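Local coordinates for protein Xaa-Pro Dipeptidase (Alteromonas macleodii, PDB 2QS8) that probably acts as a metal-dependent dipeptidase or carboxypeptidase of the amidohydrolase superfamily and binds methionine and magnesium in its active site, at residues V61-M66 and G373-G378; G199-V204 and P300-V305; H255-D260 and P307-T312; D382-K387 and D401-D406. One frame throughout, in Å; residues are numbered along the deposited sequence.

The four contacts fall into two pairs far apart in the fold, the centres of contacts 1 and 2 being about 36 Å apart. Contacts 1 and 4, centres about 9 Å apart, share the mixed sheet in which strands 60-67 and 383-386 are neighbours, joined by backbone hydrogen bonds of Leu62 with Ile384 and of Gly64 with Asp382. Contacts 2 and 3, centres about 13 Å apart, both use helix 299-319 and touch the bound methionine. Along the chain their segments alternate, all between the two halves of contact 1, while contact 4 follows. The methionine pocket draws here on the middle of the sequence, whereas strand 60-67 meets C-terminal strands in the sheet.

Contact 1: residues V61-M66 and G373-G378; sequences VLPGLM and GSIESG
Ile375 lies across the backbone of strand 60-67 at the Leu62-Pro63 link, and this is the tight part of the contact. Its CG1 stands anti to the carbonyl carbon (chi1 -60°) and the chain then runs on extended, which carries CD1 to within 3.4 Å of Leu62 C. The same methyl meets Val61 CG1 at 3.7 Å, the two side chains crossing at about a right angle. Pro63 closes the other flank: its CB packs on Ile375 CG1 at 3.7 Å, while its CG reaches 3.9 Å from Gly373 O. Putting an alanine at Pro63 would probably open a gap beside Gly373 and let Ile375 shift, since the CG and CD methylenes would be gone.

At Gly373 the CE methyl of selenomethionine Met66 touches the backbone, 3.7 Å from N, but the polar link there is loose: a water donates to Gly64 O (2.7 Å) and is bound only weakly by Gly373 N. Farther along 373-378 the chain turns polar: Ser374 OG donates to Glu376 OE2 at 2.9 Å and also pairs with Lys379 NZ, and partly exposed Glu376 forms a salt bridge with Lys20. A buried apolar seam, with its charged side at Ser374 and Glu376, thus joins the loop after helix 360-365 to the strand that leads to metal ligands His69 and His71, consistent with the His-X-His strand of an amidohydrolase barrel.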
loop_
_atom_site.group_PDB
_atom_site.type_symbol
_atom_site.label_atom_id
_atom_site.label_comp_id
_atom_site.label_asym_id
_atom_site.label_seq_id
_atom_site.Cartn_x
_atom_site.Cartn_y
_atom_site.Cartn_z
ATOM N N VAL A 61 -39.162 -25.411 -30.988
ATOM C CA VAL A 61 -37.889 -24.725 -31.128
ATOM C C VAL A 61 -37.821 -23.541 -30.165
ATOM O O VAL A 61 -38.827 -22.864 -29.918
ATOM C CB VAL A 61 -37.690 -24.221 -32.586
ATOM C CG1 VAL A 61 -36.425 -23.383 -32.686
ATOM C CG2 VAL A 61 -37.617 -25.408 -33.542
ATOM N N LEU A 62 -36.637 -23.316 -29.602
ATOM C CA LEU A 62 -36.426 -22.201 -28.685
ATOM C C LEU A 62 -35.068 -21.579 -29.001
ATOM O O LEU A 62 -34.256 -22.162 -29.721
ATOM C CB LEU A 62 -36.424 -22.675 -27.224
ATOM C CG LEU A 62 -37.501 -23.642 -26.721
ATOM C CD1 LEU A 62 -37.068 -25.069 -27.008
ATOM C CD2 LEU A 62 -37.713 -23.464 -25.228
ATOM N N PRO A 63 -34.817 -20.365 -28.502
ATOM C CA PRO A 63 -33.501 -19.813 -28.814
ATOM C C PRO A 63 -32.506 -20.501 -27.875
ATOM O O PRO A 63 -32.919 -21.110 -26.889
ATOM C CB PRO A 63 -33.672 -18.319 -28.540
ATOM C CG PRO A 63 -34.739 -18.264 -27.506
ATOM C CD PRO A 63 -35.697 -19.361 -27.883
ATOM N N GLY A 64 -31.216 -20.440 -28.193
ATOM C CA GLY A 64 -30.222 -21.068 -27.342
ATOM C C GLY A 64 -30.348 -20.624 -25.898
ATOM O O GLY A 64 -30.516 -19.442 -25.628
ATOM N N LEU A 65 -30.271 -21.562 -24.963
ATOM C CA LEU A 65 -30.387 -21.228 -23.546
ATOM C C LEU A 65 -29.074 -20.695 -22.941
ATOM O O LEU A 65 -27.986 -21.011 -23.421
ATOM C CB LEU A 65 -30.866 -22.464 -22.774
ATOM C CG LEU A 65 -32.210 -23.026 -23.272
ATOM C CD1 LEU A 65 -32.518 -24.329 -22.547
ATOM C CD2 LEU A 65 -33.316 -22.005 -23.051
HETATM N N MSE A 66 -29.197 -19.892 -21.890
HETATM C CA MSE A 66 -28.038 -19.310 -21.223
HETATM C C MSE A 66 -27.996 -19.552 -19.711
HETATM O O MSE A 66 -29.022 -19.490 -19.039
HETATM C CB MSE A 66 -28.007 -17.807 -21.482
HETATM C CG MSE A 66 -27.812 -17.454 -22.923
HETATM SE SE MSE A 66 -27.551 -15.517 -23.164
HETATM C CE MSE A 66 -28.319 -15.293 -24.954
ATOM N N GLY A 373 -30.381 -14.222 -27.781
ATOM C CA GLY A 373 -31.458 -14.162 -26.809
ATOM C C GLY A 373 -32.861 -14.378 -27.332
ATOM O O GLY A 373 -33.786 -14.578 -26.546
ATOM N N SER A 374 -33.032 -14.341 -28.647
ATOM C CA SER A 374 -34.352 -14.537 -29.241
ATOM C C SER A 374 -34.250 -14.953 -30.700
ATOM O O SER A 374 -33.251 -14.685 -31.372
ATOM C CB SER A 374 -35.185 -13.255 -29.149
ATOM O OG SER A 374 -34.626 -12.230 -29.951
ATOM N N ILE A 375 -35.285 -15.622 -31.187
ATOM C CA ILE A 375 -35.298 -16.046 -32.577
ATOM C C ILE A 375 -36.014 -14.942 -33.345
ATOM O O ILE A 375 -37.241 -14.910 -33.441
ATOM C CB ILE A 375 -35.988 -17.398 -32.722
ATOM C CG1 ILE A 375 -35.222 -18.426 -31.872
ATOM C CG2 ILE A 375 -36.018 -17.811 -34.184
ATOM C CD1 ILE A 375 -35.789 -19.824 -31.877
ATOM N N GLU A 376 -35.207 -14.021 -33.859
ATOM C CA GLU A 376 -35.679 -12.855 -34.584
ATOM C C GLU A 376 -34.734 -12.602 -35.745
ATOM O O GLU A 376 -33.536 -12.882 -35.652
ATOM C CB GLU A 376 -35.670 -11.643 -33.646
ATOM C CG GLU A 376 -36.996 -10.903 -33.530
ATOM C CD GLU A 376 -37.115 -10.101 -32.231
ATOM O OE1 GLU A 376 -38.121 -9.377 -32.072
ATOM O OE2 GLU A 376 -36.215 -10.201 -31.367
ATOM N N SER A 377 -35.273 -12.068 -36.834
ATOM C CA SER A 377 -34.474 -11.778 -38.017
ATOM C C SER A 377 -33.322 -10.833 -37.685
ATOM O O SER A 377 -33.516 -9.807 -37.028
ATOM C CB SER A 377 -35.354 -11.149 -39.104
ATOM O OG SER A 377 -36.446 -11.992 -39.436
ATOM N N GLY A 378 -32.126 -11.183 -38.150
ATOM C CA GLY A 378 -30.963 -10.361 -37.892
ATOM C C GLY A 378 -30.055 -10.906 -36.800
ATOM O O GLY A 378 -28.836 -10.780 -36.889
HETATM O O HOH W 1 -29.522 -17.537 -27.235
#

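Contact 2: residues G199-V204 and P300-V305; sequences GGVLSV and PKAASV. With MET (methionine), chain D.
Lys301 reaches from helix 299-319 into the bend of loop 199-204, where its ammonium carries the polar side of the contact. NZ donates to Gly200 O at 2.8 Å and to Ser203 O at 2.6 Å, in each case tilted out of the carbonyl plane, and makes a weak bond to Val201 O at 3.0 Å. Ala205 O just beyond the segment is a further partner. The side chain is extended except for one bend (chi3 -63°), which turns its last two atoms in among these carbonyls. A methionine in place of Lys301 would probably leave the carbonyls of Gly200 and Ser203 without their donor and free the loop to shift.

The apolar contacts centre on Val201. Its CG1 lies against Ala302, 3.6 Å from the CB methyl, and its CG2 meets Val305 CB at 3.7 Å as the two valines slide past each other in opposite directions. The helix thus packs on the Val201 side chain, while the carbonyl of that residue is held only weakly by Lys301.

Ligand binding uses the opposite polarity of the loop backbone. Val201 N donates to O of the bound methionine at 2.9 Å (164°), and Leu202 N to its OXT at 2.8 Å (169°), so two consecutive amides grip both carboxylate oxygens in nearly straight bonds. The ammonium on the carbonyl side would probably polarise these same peptides, making the Val201 and Leu202 N-H groups better donors, consistent with a site that recognises the C-terminal carboxylate of a peptide.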
loop_
_atom_site.group_PDB
_atom_site.type_symbol
_atom_site.label_atom_id
_atom_site.label_comp_id
_atom_site.label_asym_id
_atom_site.label_seq_id
_atom_site.Cartn_x
_atom_site.Cartn_y
_atom_site.Cartn_z
ATOM N N GLY A 199 -19.376 -13.912 3.063
ATOM C CA GLY A 199 -18.837 -15.246 3.260
ATOM C C GLY A 199 -19.614 -16.225 2.396
ATOM O O GLY A 199 -20.626 -15.853 1.798
ATOM N N GLY A 200 -19.157 -17.471 2.333
ATOM C CA GLY A 200 -19.831 -18.462 1.512
ATOM C C GLY A 200 -19.969 -19.819 2.171
ATOM O O GLY A 200 -19.528 -20.011 3.303
ATOM N N VAL A 201 -20.559 -20.770 1.450
ATOM C CA VAL A 201 -20.791 -22.112 1.974
ATOM C C VAL A 201 -19.672 -23.139 1.771
ATOM O O VAL A 201 -19.108 -23.646 2.736
ATOM C CB VAL A 201 -22.096 -22.715 1.393
ATOM C CG1 VAL A 201 -22.285 -24.146 1.879
ATOM C CG2 VAL A 201 -23.273 -21.871 1.796
ATOM N N LEU A 202 -19.373 -23.450 0.517
ATOM C CA LEU A 202 -18.356 -24.448 0.197
ATOM C C LEU A 202 -16.894 -24.075 0.488
ATOM O O LEU A 202 -15.985 -24.825 0.162
ATOM C CB LEU A 202 -18.507 -24.861 -1.266
ATOM C CG LEU A 202 -19.917 -25.364 -1.570
ATOM C CD1 LEU A 202 -20.051 -25.672 -3.058
ATOM C CD2 LEU A 202 -20.200 -26.587 -0.721
ATOM N N SER A 203 -16.667 -22.921 1.097
ATOM C CA SER A 203 -15.305 -22.530 1.418
ATOM C C SER A 203 -14.977 -23.017 2.820
ATOM O O SER A 203 -15.851 -23.048 3.690
ATOM C CB SER A 203 -15.151 -21.006 1.338
ATOM O OG SER A 203 -16.092 -20.347 2.165
ATOM N N VAL A 204 -13.733 -23.429 3.029
ATOM C CA VAL A 204 -13.300 -23.901 4.341
ATOM C C VAL A 204 -12.983 -22.648 5.144
ATOM O O VAL A 204 -11.822 -22.246 5.269
ATOM C CB VAL A 204 -12.044 -24.798 4.226
ATOM C CG1 VAL A 204 -11.640 -25.332 5.600
ATOM C CG2 VAL A 204 -12.327 -25.949 3.282
ATOM N N PRO A 300 -22.462 -26.835 8.586
ATOM C CA PRO A 300 -23.427 -25.918 9.207
ATOM C C PRO A 300 -23.948 -24.856 8.237
ATOM O O PRO A 300 -25.144 -24.564 8.200
ATOM C CB PRO A 300 -22.627 -25.284 10.348
ATOM C CG PRO A 300 -21.620 -26.322 10.684
ATOM C CD PRO A 300 -21.192 -26.838 9.333
ATOM N N LYS A 301 -23.031 -24.281 7.463
ATOM C CA LYS A 301 -23.352 -23.240 6.494
ATOM C C LYS A 301 -24.267 -23.753 5.388
ATOM O O LYS A 301 -25.203 -23.064 4.983
ATOM C CB LYS A 301 -22.059 -22.679 5.887
ATOM C CG LYS A 301 -21.092 -22.095 6.922
ATOM C CD LYS A 301 -19.874 -21.440 6.274
ATOM C CE LYS A 301 -19.048 -22.454 5.498
ATOM N NZ LYS A 301 -17.911 -21.818 4.774
ATOM N N ALA A 302 -23.991 -24.960 4.909
ATOM C CA ALA A 302 -24.790 -25.561 3.850
ATOM C C ALA A 302 -26.225 -25.839 4.312
ATOM O O ALA A 302 -27.175 -25.621 3.560
ATOM C CB ALA A 302 -24.131 -26.852 3.368
ATOM N N ALA A 303 -26.377 -26.316 5.543
ATOM C CA ALA A 303 -27.691 -26.619 6.099
ATOM C C ALA A 303 -28.518 -25.349 6.284
ATOM O O ALA A 303 -29.743 -25.373 6.161
ATOM C CB ALA A 303 -27.539 -27.334 7.425
ATOM N N SER A 304 -27.841 -24.242 6.575
ATOM C CA SER A 304 -28.497 -22.957 6.779
ATOM C C SER A 304 -28.870 -22.222 5.486
ATOM O O SER A 304 -30.035 -21.877 5.266
ATOM C CB SER A 304 -27.599 -22.055 7.621
ATOM O OG SER A 304 -28.019 -20.703 7.536
ATOM N N VAL A 305 -27.876 -21.985 4.639
ATOM C CA VAL A 305 -28.070 -21.261 3.388
ATOM C C VAL A 305 -28.912 -21.977 2.339
ATOM O O VAL A 305 -29.899 -21.431 1.851
ATOM C CB VAL A 305 -26.700 -20.881 2.750
ATOM C CG1 VAL A 305 -26.910 -20.238 1.389
ATOM C CG2 VAL A 305 -25.950 -19.926 3.660
HETATM N N MET D . -21.174 -21.857 -4.255
HETATM C CA MET D . -22.087 -21.255 -3.240
HETATM C C MET D . -21.422 -21.147 -1.870
HETATM O O MET D . -21.868 -20.299 -1.070
HETATM C CB MET D . -23.352 -22.102 -3.116
HETATM C CG MET D . -24.361 -21.529 -2.159
HETATM S SD MET D . -25.872 -22.424 -2.226
HETATM C CE MET D . -26.434 -21.945 -3.835
HETATM O OXT MET D . -20.472 -21.919 -1.615
#

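Contact 3: residues H255-D260 and P307-T312; sequences HGTFMD and PQISDT. With MET (methionine), chain D.
Thr312 OG1 is gripped from two sides, donating to Thr257 O at 2.6 Å and accepting from Gln308 NE2 at 3.0 Å. The second bond is straight (165°) and lies 9° out of the amide plane. The same NE2 also reaches the anti lone pair of Asp311 OD2 at 3.3 Å, so two acceptors fix the rotation of the amide. Gln308 CG, anti to the backbone N (chi1 180°), lies 3.2 Å from Thr257 O, and the bend at chi2 turns the amide toward Thr312.

Around this knot the packing is mostly apolar. Thr257 CG2 sits over the centre of one face of the Phe258 ring and also meets Gln308 CB at 3.6 Å. The polar branch, Thr257 OG1, bonds His237 ND1 and rests against Ile309 CG1 at 3.4 Å.

Toward the pocket, Ile309 CD1 meets CE of the bound methionine, at a distance too short to be taken literally. The His255 ring, bonded through ND1 to Thr277 OG1, carries the ligand's CB over one face; this side chain is about 4 Å from the magnesium ion. The hydroxyl chemistry therefore ties the His255 loop to helix 299-319, both contributing to the methionine pocket, where Ile309 offers the thioether end an apolar surface.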
loop_
_atom_site.group_PDB
_atom_site.type_symbol
_atom_site.label_atom_id
_atom_site.label_comp_id
_atom_site.label_asym_id
_atom_site.label_seq_id
_atom_site.Cartn_x
_atom_site.Cartn_y
_atom_site.Cartn_z
ATOM N N HIS A 255 -27.081 -15.977 -5.877
ATOM C CA HIS A 255 -27.616 -16.603 -4.659
ATOM C C HIS A 255 -28.548 -15.719 -3.803
ATOM O O HIS A 255 -29.695 -16.091 -3.549
ATOM C CB HIS A 255 -26.466 -17.118 -3.783
ATOM C CG HIS A 255 -25.336 -17.720 -4.555
ATOM N ND1 HIS A 255 -25.516 -18.719 -5.485
ATOM C CD2 HIS A 255 -24.010 -17.458 -4.543
ATOM C CE1 HIS A 255 -24.349 -19.047 -6.013
ATOM N NE2 HIS A 255 -23.420 -18.293 -5.458
ATOM N N GLY A 256 -28.038 -14.571 -3.353
ATOM C CA GLY A 256 -28.813 -13.643 -2.535
ATOM C C GLY A 256 -29.703 -14.286 -1.484
ATOM O O GLY A 256 -30.808 -13.809 -1.210
ATOM N N THR A 257 -29.199 -15.354 -0.875
ATOM C CA THR A 257 -29.927 -16.133 0.115
ATOM C C THR A 257 -30.717 -15.377 1.181
ATOM O O THR A 257 -31.885 -15.672 1.394
ATOM C CB THR A 257 -28.968 -17.124 0.804
ATOM O OG1 THR A 257 -28.318 -17.909 -0.200
ATOM C CG2 THR A 257 -29.718 -18.039 1.769
ATOM N N PHE A 258 -30.097 -14.416 1.854
ATOM C CA PHE A 258 -30.796 -13.679 2.905
ATOM C C PHE A 258 -31.172 -12.264 2.480
ATOM O O PHE A 258 -31.153 -11.313 3.270
ATOM C CB PHE A 258 -29.947 -13.675 4.172
ATOM C CG PHE A 258 -29.538 -15.051 4.613
ATOM C CD1 PHE A 258 -30.493 -15.971 5.050
ATOM C CD2 PHE A 258 -28.208 -15.450 4.541
ATOM C CE1 PHE A 258 -30.123 -17.264 5.399
ATOM C CE2 PHE A 258 -27.833 -16.733 4.884
ATOM C CZ PHE A 258 -28.787 -17.645 5.314
HETATM N N MSE A 259 -31.523 -12.147 1.208
HETATM C CA MSE A 259 -31.930 -10.882 0.636
HETATM C C MSE A 259 -33.119 -10.344 1.432
HETATM O O MSE A 259 -34.081 -11.072 1.662
HETATM C CB MSE A 259 -32.343 -11.120 -0.798
HETATM C CG MSE A 259 -32.658 -9.876 -1.552
HETATM SE SE MSE A 259 -33.427 -10.480 -3.228
HETATM C CE MSE A 259 -31.983 -11.573 -4.036
ATOM N N ASP A 260 -33.056 -9.087 1.868
ATOM C CA ASP A 260 -34.170 -8.512 2.632
ATOM C C ASP A 260 -35.018 -7.548 1.800
ATOM O O ASP A 260 -34.733 -7.324 0.628
ATOM C CB ASP A 260 -33.662 -7.808 3.906
ATOM C CG ASP A 260 -32.642 -6.734 3.623
ATOM O OD1 ASP A 260 -32.481 -6.343 2.456
ATOM O OD2 ASP A 260 -32.002 -6.268 4.586
ATOM N N PRO A 307 -31.473 -24.233 2.042
ATOM C CA PRO A 307 -32.943 -24.259 2.087
ATOM C C PRO A 307 -33.666 -22.931 1.859
ATOM O O PRO A 307 -34.809 -22.914 1.405
ATOM C CB PRO A 307 -33.242 -24.818 3.481
ATOM C CG PRO A 307 -31.977 -25.556 3.861
ATOM C CD PRO A 307 -30.906 -24.649 3.335
ATOM N N GLN A 308 -32.997 -21.827 2.174
ATOM C CA GLN A 308 -33.582 -20.496 2.045
ATOM C C GLN A 308 -33.656 -19.915 0.631
ATOM O O GLN A 308 -34.483 -19.051 0.366
ATOM C CB GLN A 308 -32.822 -19.525 2.953
ATOM C CG GLN A 308 -33.313 -18.081 2.928
ATOM C CD GLN A 308 -34.759 -17.942 3.368
ATOM O OE1 GLN A 308 -35.145 -18.447 4.422
ATOM N NE2 GLN A 308 -35.563 -17.247 2.567
ATOM N N ILE A 309 -32.801 -20.374 -0.275
ATOM C CA ILE A 309 -32.808 -19.829 -1.630
ATOM C C ILE A 309 -34.157 -19.945 -2.343
ATOM O O ILE A 309 -34.637 -18.971 -2.915
ATOM C CB ILE A 309 -31.698 -20.469 -2.488
ATOM C CG1 ILE A 309 -30.331 -20.073 -1.919
ATOM C CG2 ILE A 309 -31.803 -19.995 -3.930
ATOM C CD1 ILE A 309 -29.142 -20.597 -2.701
ATOM N N SER A 310 -34.770 -21.126 -2.301
ATOM C CA SER A 310 -36.067 -21.337 -2.945
ATOM C C SER A 310 -37.111 -20.357 -2.411
ATOM O O SER A 310 -37.950 -19.848 -3.160
ATOM C CB SER A 310 -36.551 -22.769 -2.711
ATOM O OG SER A 310 -36.717 -23.024 -1.326
ATOM N N ASP A 311 -37.055 -20.096 -1.110
ATOM C CA ASP A 311 -37.993 -19.185 -0.481
ATOM C C ASP A 311 -37.691 -17.742 -0.878
ATOM O O ASP A 311 -38.599 -16.968 -1.168
ATOM C CB ASP A 311 -37.936 -19.337 1.036
ATOM C CG ASP A 311 -39.076 -18.627 1.722
ATOM O OD1 ASP A 311 -40.240 -19.000 1.451
ATOM O OD2 ASP A 311 -38.818 -17.697 2.517
ATOM N N THR A 312 -36.413 -17.378 -0.889
ATOM C CA THR A 312 -36.015 -16.034 -1.278
ATOM C C THR A 312 -36.382 -15.776 -2.743
ATOM O O THR A 312 -36.801 -14.678 -3.108
ATOM C CB THR A 312 -34.499 -15.838 -1.078
ATOM O OG1 THR A 312 -34.216 -15.765 0.325
ATOM C CG2 THR A 312 -34.018 -14.570 -1.746
HETATM N N MET D . -21.174 -21.857 -4.255
HETATM C CA MET D . -22.087 -21.255 -3.240
HETATM C C MET D . -21.422 -21.147 -1.870
HETATM O O MET D . -21.868 -20.299 -1.070
HETATM C CB MET D . -23.352 -22.102 -3.116
HETATM C CG MET D . -24.361 -21.529 -2.159
HETATM S SD MET D . -25.872 -22.424 -2.226
HETATM C CE MET D . -26.434 -21.945 -3.835
HETATM O OXT MET D . -20.472 -21.919 -1.615
#

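Contact 4: residues D382-K387 and D401-D406; sequences DLIAVK and DVVIKD
The carboxylate of Asp382 is met at OD1, nearly along its C-O bond, by Asp406 N (2.8 Å, 166°), while its OD2 forms a salt bridge with Arg136 NE; the second aspartate, Asp406, shares that guanidinium through NH2. Beyond this pair lies an antiparallel strand pair, 383-386 with 401-405, their axes 4.7 Å apart and 174° from parallel, in the mixed sheet, where strand 383-386 also pairs with strand 60-67.

The flat peptide groups do the joining. Ile404 N approaches Leu383 O almost head-on at 2.7 Å, whereas the return bond from Leu383 N to Ile404 O is tilted from the carbonyl plane. Ala385 with Val402 is the next hydrogen-bonded pair, and between the two sits the non-hydrogen-bonded pair Ile384 with Val403, where Ile384 CA lies 3.1 Å from Val402 O in a CA-H...O contact.

Leu383, Ala385, Val402 and Ile404 line one face of the sheet, Ile384 and Val403 the other, where Ile384 packs on Leu62 and Leu65. At the far end Asp401 and Val402 both face Ala385, a classic beta bulge: Asp401 N donates to Ala385 O at 3.2 Å, while Val402 CB lies 3.6 Å from Ala385 CB.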
loop_
_atom_site.group_PDB
_atom_site.type_symbol
_atom_site.label_atom_id
_atom_site.label_comp_id
_atom_site.label_asym_id
_atom_site.label_seq_id
_atom_site.Cartn_x
_atom_site.Cartn_y
_atom_site.Cartn_z
ATOM N N ASP A 382 -28.591 -19.148 -33.012
ATOM C CA ASP A 382 -28.378 -20.037 -31.879
ATOM C C ASP A 382 -29.767 -20.575 -31.539
ATOM O O ASP A 382 -30.596 -19.859 -30.971
ATOM C CB ASP A 382 -27.803 -19.262 -30.686
ATOM C CG ASP A 382 -26.289 -19.121 -30.745
ATOM O OD1 ASP A 382 -25.707 -19.280 -31.842
ATOM O OD2 ASP A 382 -25.678 -18.841 -29.687
ATOM N N LEU A 383 -30.024 -21.828 -31.902
ATOM C CA LEU A 383 -31.330 -22.430 -31.654
ATOM C C LEU A 383 -31.278 -23.859 -31.131
ATOM O O LEU A 383 -30.348 -24.615 -31.412
ATOM C CB LEU A 383 -32.176 -22.431 -32.937
ATOM C CG LEU A 383 -32.292 -21.166 -33.791
ATOM C CD1 LEU A 383 -31.059 -21.042 -34.674
ATOM C CD2 LEU A 383 -33.557 -21.243 -34.653
ATOM N N ILE A 384 -32.302 -24.225 -30.375
ATOM C CA ILE A 384 -32.402 -25.569 -29.844
ATOM C C ILE A 384 -33.820 -26.066 -30.103
ATOM O O ILE A 384 -34.717 -25.278 -30.422
ATOM C CB ILE A 384 -32.136 -25.615 -28.319
ATOM C CG1 ILE A 384 -33.224 -24.836 -27.578
ATOM C CG2 ILE A 384 -30.762 -25.035 -28.013
ATOM C CD1 ILE A 384 -33.233 -25.071 -26.073
ATOM N N ALA A 385 -34.022 -27.371 -29.973
ATOM C CA ALA A 385 -35.332 -27.962 -30.188
ATOM C C ALA A 385 -35.513 -29.109 -29.210
ATOM O O ALA A 385 -34.538 -29.682 -28.742
ATOM C CB ALA A 385 -35.451 -28.456 -31.609
ATOM N N VAL A 386 -36.761 -29.438 -28.898
ATOM C CA VAL A 386 -37.056 -30.516 -27.964
ATOM C C VAL A 386 -38.429 -31.074 -28.292
ATOM O O VAL A 386 -39.281 -30.348 -28.799
ATOM C CB VAL A 386 -37.066 -29.994 -26.508
ATOM C CG1 VAL A 386 -38.112 -28.901 -26.349
ATOM C CG2 VAL A 386 -37.335 -31.128 -25.546
ATOM N N LYS A 387 -38.637 -32.361 -28.022
ATOM C CA LYS A 387 -39.926 -32.992 -28.267
ATOM C C LYS A 387 -40.803 -32.731 -27.052
ATOM O O LYS A 387 -40.468 -33.121 -25.934
ATOM C CB LYS A 387 -39.763 -34.498 -28.466
ATOM C CG LYS A 387 -39.067 -34.889 -29.755
ATOM C CD LYS A 387 -38.915 -36.401 -29.845
ATOM C CE LYS A 387 -38.114 -36.819 -31.067
ATOM N NZ LYS A 387 -37.888 -38.299 -31.112
ATOM N N ASP A 401 -32.790 -32.207 -27.954
ATOM C CA ASP A 401 -32.123 -33.091 -28.904
ATOM C C ASP A 401 -31.568 -32.404 -30.149
ATOM O O ASP A 401 -31.053 -33.062 -31.057
ATOM C CB ASP A 401 -33.074 -34.224 -29.311
ATOM C CG ASP A 401 -34.250 -33.736 -30.141
ATOM O OD1 ASP A 401 -34.872 -32.720 -29.765
ATOM O OD2 ASP A 401 -34.553 -34.374 -31.171
ATOM N N VAL A 402 -31.667 -31.080 -30.194
ATOM C CA VAL A 402 -31.145 -30.333 -31.328
ATOM C C VAL A 402 -30.474 -29.071 -30.822
ATOM O O VAL A 402 -31.063 -28.302 -30.065
ATOM C CB VAL A 402 -32.274 -29.950 -32.347
ATOM C CG1 VAL A 402 -31.724 -29.019 -33.431
ATOM C CG2 VAL A 402 -32.832 -31.200 -33.003
ATOM N N VAL A 403 -29.237 -28.858 -31.234
ATOM C CA VAL A 403 -28.510 -27.677 -30.810
ATOM C C VAL A 403 -27.793 -27.078 -32.003
ATOM O O VAL A 403 -26.956 -27.735 -32.623
ATOM C CB VAL A 403 -27.464 -28.013 -29.714
ATOM C CG1 VAL A 403 -26.714 -26.754 -29.303
ATOM C CG2 VAL A 403 -28.146 -28.649 -28.512
ATOM N N ILE A 404 -28.144 -25.834 -32.321
ATOM C CA ILE A 404 -27.528 -25.104 -33.422
ATOM C C ILE A 404 -26.849 -23.875 -32.845
ATOM O O ILE A 404 -27.445 -23.136 -32.069
ATOM C CB ILE A 404 -28.568 -24.643 -34.465
ATOM C CG1 ILE A 404 -29.281 -25.868 -35.054
ATOM C CG2 ILE A 404 -27.877 -23.858 -35.566
ATOM C CD1 ILE A 404 -30.419 -25.545 -36.013
ATOM N N LYS A 405 -25.599 -23.664 -33.220
ATOM C CA LYS A 405 -24.855 -22.524 -32.715
ATOM C C LYS A 405 -24.129 -21.848 -33.862
ATOM O O LYS A 405 -23.395 -22.494 -34.608
ATOM C CB LYS A 405 -23.846 -22.984 -31.667
ATOM C CG LYS A 405 -22.928 -21.886 -31.156
ATOM C CD LYS A 405 -21.667 -22.513 -30.581
ATOM C CE LYS A 405 -20.618 -21.484 -30.250
ATOM N NZ LYS A 405 -19.349 -22.162 -29.898
ATOM N N ASP A 406 -24.350 -20.544 -33.989
ATOM C CA ASP A 406 -23.745 -19.747 -35.044
ATOM C C ASP A 406 -24.117 -20.293 -36.424
ATOM O O ASP A 406 -23.291 -20.326 -37.337
ATOM C CB ASP A 406 -22.222 -19.720 -34.872
ATOM C CG ASP A 406 -21.608 -18.407 -35.317
ATOM O OD1 ASP A 406 -22.087 -17.337 -34.865
ATOM O OD2 ASP A 406 -20.641 -18.442 -36.107
#